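Side-chain contacts in WZI (Escherichia coli, PDB 2YNK), which is an outer-membrane lectin that binds carbohydrate and underpins assembly of the group 1 capsule on the cell surface: residues T82-G87 with G412-W417; G155-L160 with S385-Y390; S200-Y205 with P209-I214. One frame throughout, in Å; residues are numbered along the deposited sequence.

Contact 1 (T82-G87 with G412-W417); sequences TPQGFG and GIQLGW
Gln84 and Gln414 meet through their terminal amides, one from a loop and the other from strand 408-422. Gln414 leaves the strand with CG anti to its backbone N (chi1 -175°), and beyond that its chain is stretched, which carries the amide across to the loop. Gln84 behaves differently: its chain bends at chi2 (-61°), folding the amide back beside its own main chain while still presenting it to the strand. The two amide planes are turned 42° apart, and the exchange is unequal. Gln414 NE2 donates to Gln84 OE1 at 3.1 Å, the donor tilted from the carbonyl plane; the return bond, from Gln84 NE2 to Gln414 OE1, is weak at 3.3 Å. The same Gln84 NE2 also reaches back to Thr82 O at 3.0 Å, approaching from above that carbonyl plane, so the nitrogen is engaged by the loop as well as by the strand. Gln414 NE2 is likewise shared, since Ser430 on the adjoining strand is its stronger partner.

Thr82 turns toward the strand too. Its methyl CG2 lies 4.2 Å from Gly412 CA, where the glycine has no side chain to interpose, and its OG1 makes a weak hydrogen bond with Arg387.

Ile413 and Leu415 point the other way from Gln414, and Leu415 touches a bound dodecane. The chemistry is therefore that of neutral amides, each linked to its own surroundings and to the other, which tie the loop to the polar inner side of a strand whose outer side meets alkyl chains.

Contact 2 (G155-L160 with S385-Y390); sequences GYEGSL and STRLVY
The carboxylate of Glu157 comes up to the edge of the Arg387 guanidinium, close to its plane, and the two flat groups lie nearly coplanar, 17° apart. One carboxylate oxygen does the work: OE2 of Glu157 sits 2.6 Å from Arg387 NE and equally 2.6 Å from Arg387 NH2, lying between these two nitrogens at that edge of the guanidinium. Because one oxygen serves both, neither N-H points straight at it, and both hydrogen bonds of this salt bridge are weak in angle. One face of the guanidinium is covered by Val389 CG1, 4.0 Å above the plane and displaced toward the rim, from two residues further along the same strand.

The two side chains reach toward each other, one from the strand and one from the loop. Arg387 runs out extended from CG to NE, and a last turn (chi4 -88°) sets the guanidinium crosswise to the chain. Glu157 reaches it with a bend at chi2 (80°) that brings its carboxylate up to that edge.

Each partner is held a second time. Glu157 OE1 is hydrogen-bonded to the hydroxyl of Tyr326, leaving OE2 to the arginine, and Arg387 NH2 also donates to Pro83 O. These second bonds help fix the rotation of both groups, and the paired charges probably ease the burial of each.

Arg387 lies on strand 383-393 and Glu157 in the loop between strands 151-152 and 170-176, so the salt bridge joins the inner wall to a loop folded into the lumen. Such inward-facing charged and polar side chains are characteristic of outer-membrane beta-barrels.

Contact 3 (S200-Y205 with P209-I214); sequences SQMNQY and PHAKII
Met202, present as selenomethionine, packs its side chain against Ala211 and Ile213 at the compact side of this hairpin end. Its SE lies 4.0 Å from Ala211 CB, while its CG comes within 3.8 Å of Ile213 CG1, the two longer side chains meeting at a slant. A bend at chi3 (85°) turns the end of the chain away from the opposite segment, and SE stands 3.7 Å above the centre of one face of the Tyr205 ring, a Met-aromatic contact inside one segment. Tyr205 CD2 then meets Ala211 CB at 3.9 Å, so the small alanine methyl is touched by both the selenium and the ring. The hydroxyl of Tyr205 is hydrogen-bonded to Gly351 O.

Main-chain bonds underlie this cluster. Ser200 and Ile213 form an antiparallel hydrogen-bonded pair with a bond in each direction, and past the non-hydrogen-bonded pair Gln201 and Lys212 the ladder gains one more link, Met202 N to Ala211 O, with a nearly straight N-H (176°).

The other side is looser and more polar. There Gln201 and Lys212 extend alongside each other in the same direction; the lysine folds at chi2, and its NZ closely approaches Gln201 OE1, but the angle is too poor for a hydrogen bond. A weak bond joins Lys212 NZ to His210 O instead. His210, exposed to solvent, brings its CB to 3.7 Å from Gln201 OE1.

Strands 193-201 and 212-221 are flanked in the barrel by strands 170-176 and 226-236: Gln201 bonds through its backbone to Thr170 and Lys212 to Trp236, while Met202 and Tyr205 both rest on Gln235 of strand 226-236.

Overall arrangement
Contacts 1 and 2 are neighbours, their centres 7 Å apart, and touch directly. Strands 383-393 and 408-422 lie side by side in the barrel, joined at Gln414 N to Arg387 O (2.7 Å). Contact 3 is separate: its centre is 29 Å from that of contact 1 and 28 Å from that of contact 2, and its nearest atoms stay about 17 Å and about 11 Å from theirs, although the same closed antiparallel sheet runs through all three. Bound alkanes probably mark the lipid-facing surface: hexane about 4 Å from Gly412, dodecane about 10 Å from the Arg387 side chain, and octane about 8 Å from the Gln201 side chain.

Contact 1 (T82-G87 with G412-W417)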
loop_
_atom_site.group_PDB
_atom_site.type_symbol
_atom_site.label_atom_id
_atom_site.label_comp_id
_atom_site.label_asym_id
_atom_site.label_seq_id
_atom_site.Cartn_x
_atom_site.Cartn_y
_atom_site.Cartn_z
ATOM N N THR A 82 -14.287 -3.141 -9.694
ATOM C CA THR A 82 -12.860 -3.222 -9.965
ATOM C C THR A 82 -12.102 -3.246 -8.640
ATOM O O THR A 82 -12.614 -2.774 -7.619
ATOM C CB THR A 82 -12.379 -2.023 -10.808
ATOM O OG1 THR A 82 -12.410 -0.820 -10.023
ATOM C CG2 THR A 82 -13.253 -1.858 -12.045
ATOM N N PRO A 83 -10.878 -3.797 -8.644
ATOM C CA PRO A 83 -10.014 -3.726 -7.467
ATOM C C PRO A 83 -9.546 -2.290 -7.209
ATOM O O PRO A 83 -9.555 -1.482 -8.131
ATOM C CB PRO A 83 -8.829 -4.607 -7.858
ATOM C CG PRO A 83 -8.788 -4.536 -9.347
ATOM C CD PRO A 83 -10.225 -4.510 -9.755
ATOM N N GLN A 84 -9.151 -1.995 -5.973
ATOM C CA GLN A 84 -8.819 -0.628 -5.560
ATOM C C GLN A 84 -7.355 -0.483 -5.203
ATOM O O GLN A 84 -6.684 -1.439 -4.833
ATOM C CB GLN A 84 -9.650 -0.205 -4.349
ATOM C CG GLN A 84 -11.142 -0.296 -4.554
ATOM C CD GLN A 84 -11.617 0.592 -5.667
ATOM O OE1 GLN A 84 -11.737 1.806 -5.494
ATOM N NE2 GLN A 84 -11.898 -0.006 -6.827
ATOM N N GLY A 85 -6.871 0.746 -5.275
ATOM C CA GLY A 85 -5.454 1.005 -5.119
ATOM C C GLY A 85 -4.962 1.179 -3.701
ATOM O O GLY A 85 -5.652 0.925 -2.718
ATOM N N PHE A 86 -3.717 1.606 -3.630
ATOM C CA PHE A 86 -3.076 1.986 -2.399
ATOM C C PHE A 86 -4.029 2.768 -1.520
ATOM O O PHE A 86 -4.577 3.795 -1.926
ATOM C CB PHE A 86 -1.840 2.817 -2.728
ATOM C CG PHE A 86 -1.152 3.369 -1.534
ATOM C CD1 PHE A 86 -1.517 4.599 -1.026
ATOM C CD2 PHE A 86 -0.133 2.664 -0.929
ATOM C CE1 PHE A 86 -0.884 5.115 0.077
ATOM C CE2 PHE A 86 0.513 3.180 0.170
ATOM C CZ PHE A 86 0.128 4.409 0.680
ATOM N N GLY A 87 -4.241 2.232 -0.325
ATOM C CA GLY A 87 -5.063 2.852 0.695
ATOM C C GLY A 87 -6.554 2.878 0.427
ATOM O O GLY A 87 -7.283 3.590 1.121
ATOM N N GLY A 412 -14.241 -0.651 -16.237
ATOM C CA GLY A 412 -14.843 0.275 -15.286
ATOM C C GLY A 412 -14.256 1.674 -15.277
ATOM O O GLY A 412 -13.100 1.889 -15.645
ATOM N N ILE A 413 -15.088 2.614 -14.836
ATOM C CA ILE A 413 -14.725 4.008 -14.633
ATOM C C ILE A 413 -15.047 4.363 -13.184
ATOM O O ILE A 413 -16.075 3.939 -12.652
ATOM C CB ILE A 413 -15.507 4.934 -15.592
ATOM C CG1 ILE A 413 -15.086 6.406 -15.408
ATOM C CG2 ILE A 413 -17.010 4.773 -15.397
ATOM C CD1 ILE A 413 -15.614 7.337 -16.488
ATOM N N GLN A 414 -14.173 5.132 -12.542
ATOM C CA GLN A 414 -14.398 5.538 -11.162
ATOM C C GLN A 414 -14.024 7.005 -10.984
ATOM O O GLN A 414 -12.891 7.410 -11.261
ATOM C CB GLN A 414 -13.606 4.641 -10.219
ATOM C CG GLN A 414 -13.868 4.893 -8.742
ATOM C CD GLN A 414 -13.398 3.753 -7.850
ATOM O OE1 GLN A 414 -12.644 2.869 -8.276
ATOM N NE2 GLN A 414 -13.844 3.767 -6.599
ATOM N N LEU A 415 -15.003 7.802 -10.564
ATOM C CA LEU A 415 -14.791 9.213 -10.285
ATOM C C LEU A 415 -14.684 9.384 -8.782
ATOM O O LEU A 415 -15.236 8.583 -8.023
ATOM C CB LEU A 415 -15.953 10.051 -10.812
ATOM C CG LEU A 415 -16.312 9.917 -12.293
ATOM C CD1 LEU A 415 -17.337 10.969 -12.679
ATOM C CD2 LEU A 415 -15.083 10.006 -13.190
ATOM N N GLY A 416 -13.966 10.421 -8.355
ATOM C CA GLY A 416 -13.823 10.714 -6.936
ATOM C C GLY A 416 -13.799 12.205 -6.640
ATOM O O GLY A 416 -13.414 13.011 -7.486
ATOM N N TRP A 417 -14.243 12.560 -5.438
ATOM C CA TRP A 417 -14.089 13.913 -4.913
ATOM C C TRP A 417 -13.763 13.847 -3.450
ATOM O O TRP A 417 -14.377 13.072 -2.695
ATOM C CB TRP A 417 -15.337 14.752 -5.125
ATOM C CG TRP A 417 -15.230 16.111 -4.484
ATOM C CD1 TRP A 417 -14.650 17.253 -5.019
ATOM C CD2 TRP A 417 -15.692 16.514 -3.150
ATOM N NE1 TRP A 417 -14.725 18.306 -4.140
ATOM C CE2 TRP A 417 -15.336 17.930 -3.003
ATOM C CE3 TRP A 417 -16.339 15.875 -2.108
ATOM C CZ2 TRP A 417 -15.639 18.645 -1.862
ATOM C CZ3 TRP A 417 -16.636 16.608 -0.954
ATOM C CH2 TRP A 417 -16.292 17.961 -0.836
#

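Contact 2 (G155-L160 with S385-Y390)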
loop_
_atom_site.group_PDB
_atom_site.type_symbol
_atom_site.label_atom_id
_atom_site.label_comp_id
_atom_site.label_asym_id
_atom_site.label_seq_id
_atom_site.Cartn_x
_atom_site.Cartn_y
_atom_site.Cartn_z
ATOM N N GLY A 155 4.183 0.666 -6.982
ATOM C CA GLY A 155 2.914 0.647 -7.678
ATOM C C GLY A 155 1.874 1.447 -6.941
ATOM O O GLY A 155 1.969 1.625 -5.724
ATOM N N TYR A 156 0.883 1.929 -7.694
ATOM C CA TYR A 156 -0.249 2.654 -7.137
ATOM C C TYR A 156 -1.495 1.781 -7.046
ATOM O O TYR A 156 -2.354 1.999 -6.193
ATOM C CB TYR A 156 -0.535 3.908 -7.967
ATOM C CG TYR A 156 0.455 5.024 -7.711
ATOM C CD1 TYR A 156 0.361 5.804 -6.572
ATOM C CD2 TYR A 156 1.499 5.276 -8.594
ATOM C CE1 TYR A 156 1.267 6.825 -6.320
ATOM C CE2 TYR A 156 2.406 6.295 -8.356
ATOM C CZ TYR A 156 2.285 7.071 -7.216
ATOM O OH TYR A 156 3.183 8.071 -6.951
ATOM N N GLU A 157 -1.588 0.790 -7.924
ATOM C CA GLU A 157 -2.778 -0.056 -8.003
ATOM C C GLU A 157 -2.654 -1.318 -7.136
ATOM O O GLU A 157 -3.658 -1.922 -6.758
ATOM C CB GLU A 157 -3.040 -0.443 -9.453
ATOM C CG GLU A 157 -4.520 -0.451 -9.807
ATOM C CD GLU A 157 -5.054 0.938 -10.079
ATOM O OE1 GLU A 157 -4.329 1.731 -10.713
ATOM O OE2 GLU A 157 -6.195 1.233 -9.669
ATOM N N GLY A 158 -1.418 -1.692 -6.817
ATOM C CA GLY A 158 -1.137 -2.910 -6.074
ATOM C C GLY A 158 0.341 -3.100 -5.790
ATOM O O GLY A 158 1.198 -2.473 -6.422
ATOM N N SER A 159 0.630 -3.927 -4.794
ATOM C CA SER A 159 1.926 -4.563 -4.662
ATOM C C SER A 159 1.772 -6.029 -5.037
ATOM O O SER A 159 0.818 -6.673 -4.633
ATOM C CB SER A 159 2.435 -4.477 -3.233
ATOM O OG SER A 159 3.485 -5.418 -3.040
ATOM N N LEU A 160 2.725 -6.567 -5.780
ATOM C CA LEU A 160 2.676 -7.971 -6.168
ATOM C C LEU A 160 3.065 -8.911 -5.033
ATOM O O LEU A 160 2.891 -10.133 -5.163
ATOM C CB LEU A 160 3.606 -8.244 -7.352
ATOM C CG LEU A 160 3.352 -7.490 -8.657
ATOM C CD1 LEU A 160 4.483 -7.795 -9.637
ATOM C CD2 LEU A 160 1.998 -7.833 -9.255
ATOM N N SER A 385 -10.867 13.308 -9.077
ATOM C CA SER A 385 -10.151 12.204 -9.693
ATOM C C SER A 385 -10.995 11.479 -10.725
ATOM O O SER A 385 -12.222 11.517 -10.688
ATOM C CB SER A 385 -9.638 11.240 -8.624
ATOM O OG SER A 385 -10.384 11.371 -7.431
ATOM N N THR A 386 -10.312 10.847 -11.671
ATOM C CA THR A 386 -10.956 9.976 -12.640
ATOM C C THR A 386 -10.077 8.762 -12.879
ATOM O O THR A 386 -8.851 8.879 -12.965
ATOM C CB THR A 386 -11.227 10.710 -13.952
ATOM O OG1 THR A 386 -12.141 11.776 -13.689
ATOM C CG2 THR A 386 -11.837 9.774 -14.988
ATOM N N ARG A 387 -10.710 7.597 -12.971
ATOM C CA ARG A 387 -9.974 6.355 -13.068
ATOM C C ARG A 387 -10.630 5.388 -14.024
ATOM O O ARG A 387 -11.790 5.051 -13.849
ATOM C CB ARG A 387 -9.880 5.728 -11.691
ATOM C CG ARG A 387 -9.137 4.417 -11.686
ATOM C CD ARG A 387 -8.629 4.066 -10.304
ATOM N NE ARG A 387 -8.255 2.648 -10.262
ATOM C CZ ARG A 387 -9.079 1.643 -9.963
ATOM N NH1 ARG A 387 -10.353 1.857 -9.655
ATOM N NH2 ARG A 387 -8.612 0.408 -9.966
ATOM N N LEU A 388 -9.891 4.964 -15.041
ATOM C CA LEU A 388 -10.343 3.918 -15.956
ATOM C C LEU A 388 -9.540 2.652 -15.691
ATOM O O LEU A 388 -8.366 2.718 -15.317
ATOM C CB LEU A 388 -10.161 4.343 -17.414
ATOM C CG LEU A 388 -11.015 5.511 -17.909
ATOM C CD1 LEU A 388 -10.499 6.027 -19.246
ATOM C CD2 LEU A 388 -12.477 5.107 -18.023
ATOM N N VAL A 389 -10.171 1.501 -15.894
ATOM C CA VAL A 389 -9.512 0.229 -15.657
ATOM C C VAL A 389 -10.102 -0.896 -16.511
ATOM O O VAL A 389 -11.308 -0.980 -16.698
ATOM C CB VAL A 389 -9.560 -0.131 -14.155
ATOM C CG1 VAL A 389 -10.881 0.292 -13.547
ATOM C CG2 VAL A 389 -9.329 -1.615 -13.936
ATOM N N TYR A 390 -9.217 -1.730 -17.047
ATOM C CA TYR A 390 -9.565 -2.960 -17.743
ATOM C C TYR A 390 -8.881 -4.088 -16.990
ATOM O O TYR A 390 -7.685 -3.992 -16.709
ATOM C CB TYR A 390 -9.072 -2.931 -19.194
ATOM C CG TYR A 390 -9.142 -4.273 -19.907
ATOM C CD1 TYR A 390 -8.167 -5.255 -19.693
ATOM C CD2 TYR A 390 -10.180 -4.565 -20.782
ATOM C CE1 TYR A 390 -8.230 -6.482 -20.329
ATOM C CE2 TYR A 390 -10.250 -5.790 -21.426
ATOM C CZ TYR A 390 -9.272 -6.743 -21.197
ATOM O OH TYR A 390 -9.335 -7.961 -21.836
#

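Contact 3 (S200-Y205 with P209-I214)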
loop_
_atom_site.group_PDB
_atom_site.type_symbol
_atom_site.label_atom_id
_atom_site.label_comp_id
_atom_site.label_asym_id
_atom_site.label_seq_id
_atom_site.Cartn_x
_atom_site.Cartn_y
_atom_site.Cartn_z
ATOM N N SER A 200 4.486 -11.966 11.298
ATOM C CA SER A 200 3.037 -11.824 11.489
ATOM C C SER A 200 2.327 -13.187 11.544
ATOM O O SER A 200 2.868 -14.205 11.118
ATOM C CB SER A 200 2.441 -11.004 10.341
ATOM O OG SER A 200 2.958 -9.680 10.296
ATOM N N GLN A 201 1.109 -13.186 12.073
ATOM C CA GLN A 201 0.286 -14.391 12.181
ATOM C C GLN A 201 -0.984 -14.230 11.361
ATOM O O GLN A 201 -1.756 -13.289 11.561
ATOM C CB GLN A 201 -0.082 -14.653 13.634
ATOM C CG GLN A 201 -0.731 -16.013 13.847
ATOM C CD GLN A 201 -0.964 -16.330 15.308
ATOM O OE1 GLN A 201 -0.223 -17.103 15.904
ATOM N NE2 GLN A 201 -1.987 -15.720 15.898
HETATM N N MSE A 202 -1.207 -15.153 10.434
HETATM C CA MSE A 202 -2.403 -15.109 9.591
HETATM C C MSE A 202 -3.610 -15.425 10.436
HETATM O O MSE A 202 -3.511 -16.161 11.418
HETATM C CB MSE A 202 -2.265 -16.108 8.452
HETATM C CG MSE A 202 -1.152 -15.701 7.498
HETATM SE SE MSE A 202 -1.257 -16.876 5.933
HETATM C CE MSE A 202 -2.615 -15.798 4.992
ATOM N N ASN A 203 -4.753 -14.859 10.056
ATOM C CA ASN A 203 -5.991 -14.950 10.832
ATOM C C ASN A 203 -7.026 -15.795 10.105
ATOM O O ASN A 203 -7.181 -15.675 8.879
ATOM C CB ASN A 203 -6.548 -13.548 11.073
ATOM C CG ASN A 203 -7.712 -13.529 12.041
ATOM O OD1 ASN A 203 -7.824 -14.377 12.921
ATOM N ND2 ASN A 203 -8.579 -12.540 11.891
ATOM N N GLN A 204 -7.718 -16.651 10.866
ATOM C CA GLN A 204 -8.722 -17.593 10.332
ATOM C C GLN A 204 -8.198 -18.333 9.103
ATOM O O GLN A 204 -8.939 -18.588 8.158
ATOM C CB GLN A 204 -10.024 -16.867 9.975
ATOM C CG GLN A 204 -10.833 -16.351 11.158
ATOM C CD GLN A 204 -12.175 -15.784 10.720
ATOM O OE1 GLN A 204 -12.379 -15.459 9.537
ATOM N NE2 GLN A 204 -13.111 -15.671 11.670
ATOM N N TYR A 205 -6.917 -18.667 9.102
ATOM C CA TYR A 205 -6.317 -19.250 7.921
ATOM C C TYR A 205 -6.523 -20.771 7.995
ATOM O O TYR A 205 -5.611 -21.517 8.359
ATOM C CB TYR A 205 -4.846 -18.827 7.801
ATOM C CG TYR A 205 -4.209 -19.277 6.526
ATOM C CD1 TYR A 205 -4.464 -18.622 5.325
ATOM C CD2 TYR A 205 -3.381 -20.376 6.507
ATOM C CE1 TYR A 205 -3.883 -19.043 4.137
ATOM C CE2 TYR A 205 -2.797 -20.815 5.333
ATOM C CZ TYR A 205 -3.043 -20.145 4.150
ATOM O OH TYR A 205 -2.450 -20.610 2.993
ATOM N N PRO A 209 -3.934 -23.403 10.353
ATOM C CA PRO A 209 -4.195 -22.342 11.324
ATOM C C PRO A 209 -2.926 -21.682 11.884
ATOM O O PRO A 209 -1.886 -22.313 11.970
ATOM C CB PRO A 209 -4.964 -23.077 12.435
ATOM C CG PRO A 209 -5.575 -24.255 11.760
ATOM C CD PRO A 209 -4.582 -24.672 10.730
ATOM N N HIS A 210 -3.037 -20.416 12.266
ATOM C CA HIS A 210 -1.914 -19.636 12.824
ATOM C C HIS A 210 -0.668 -19.699 11.993
ATOM O O HIS A 210 0.408 -19.927 12.518
ATOM C CB HIS A 210 -1.616 -20.090 14.245
ATOM C CG HIS A 210 -2.852 -20.426 15.039
ATOM N ND1 HIS A 210 -3.884 -19.572 15.168
ATOM C CD2 HIS A 210 -3.197 -21.574 15.755
ATOM C CE1 HIS A 210 -4.846 -20.141 15.929
ATOM N NE2 HIS A 210 -4.425 -21.365 16.285
ATOM N N ALA A 211 -0.798 -19.506 10.688
ATOM C CA ALA A 211 0.357 -19.505 9.807
ATOM C C ALA A 211 1.056 -18.142 9.888
ATOM O O ALA A 211 0.419 -17.081 10.027
ATOM C CB ALA A 211 -0.044 -19.813 8.371
ATOM N N LYS A 212 2.374 -18.174 9.785
ATOM C CA LYS A 212 3.152 -16.969 9.915
ATOM C C LYS A 212 3.517 -16.452 8.543
ATOM O O LYS A 212 3.778 -17.231 7.627
ATOM C CB LYS A 212 4.411 -17.227 10.728
ATOM C CG LYS A 212 4.203 -18.132 11.937
ATOM C CD LYS A 212 3.078 -17.670 12.848
ATOM C CE LYS A 212 2.976 -18.577 14.062
ATOM N NZ LYS A 212 1.845 -18.166 14.933
ATOM N N ILE A 213 3.507 -15.131 8.402
ATOM C CA ILE A 213 4.145 -14.490 7.273
ATOM C C ILE A 213 5.363 -13.771 7.843
ATOM O O ILE A 213 5.233 -12.858 8.655
ATOM C CB ILE A 213 3.197 -13.533 6.531
ATOM C CG1 ILE A 213 1.983 -14.296 5.990
ATOM C CG2 ILE A 213 3.911 -12.865 5.367
ATOM C CD1 ILE A 213 2.281 -15.235 4.834
ATOM N N ILE A 214 6.544 -14.233 7.451
ATOM C CA ILE A 214 7.799 -13.610 7.854
ATOM C C ILE A 214 8.450 -13.062 6.600
ATOM O O ILE A 214 8.449 -13.726 5.557
ATOM C CB ILE A 214 8.723 -14.610 8.573
ATOM C CG1 ILE A 214 8.044 -15.079 9.867
ATOM C CG2 ILE A 214 10.071 -13.976 8.884
ATOM C CD1 ILE A 214 8.385 -16.494 10.261
#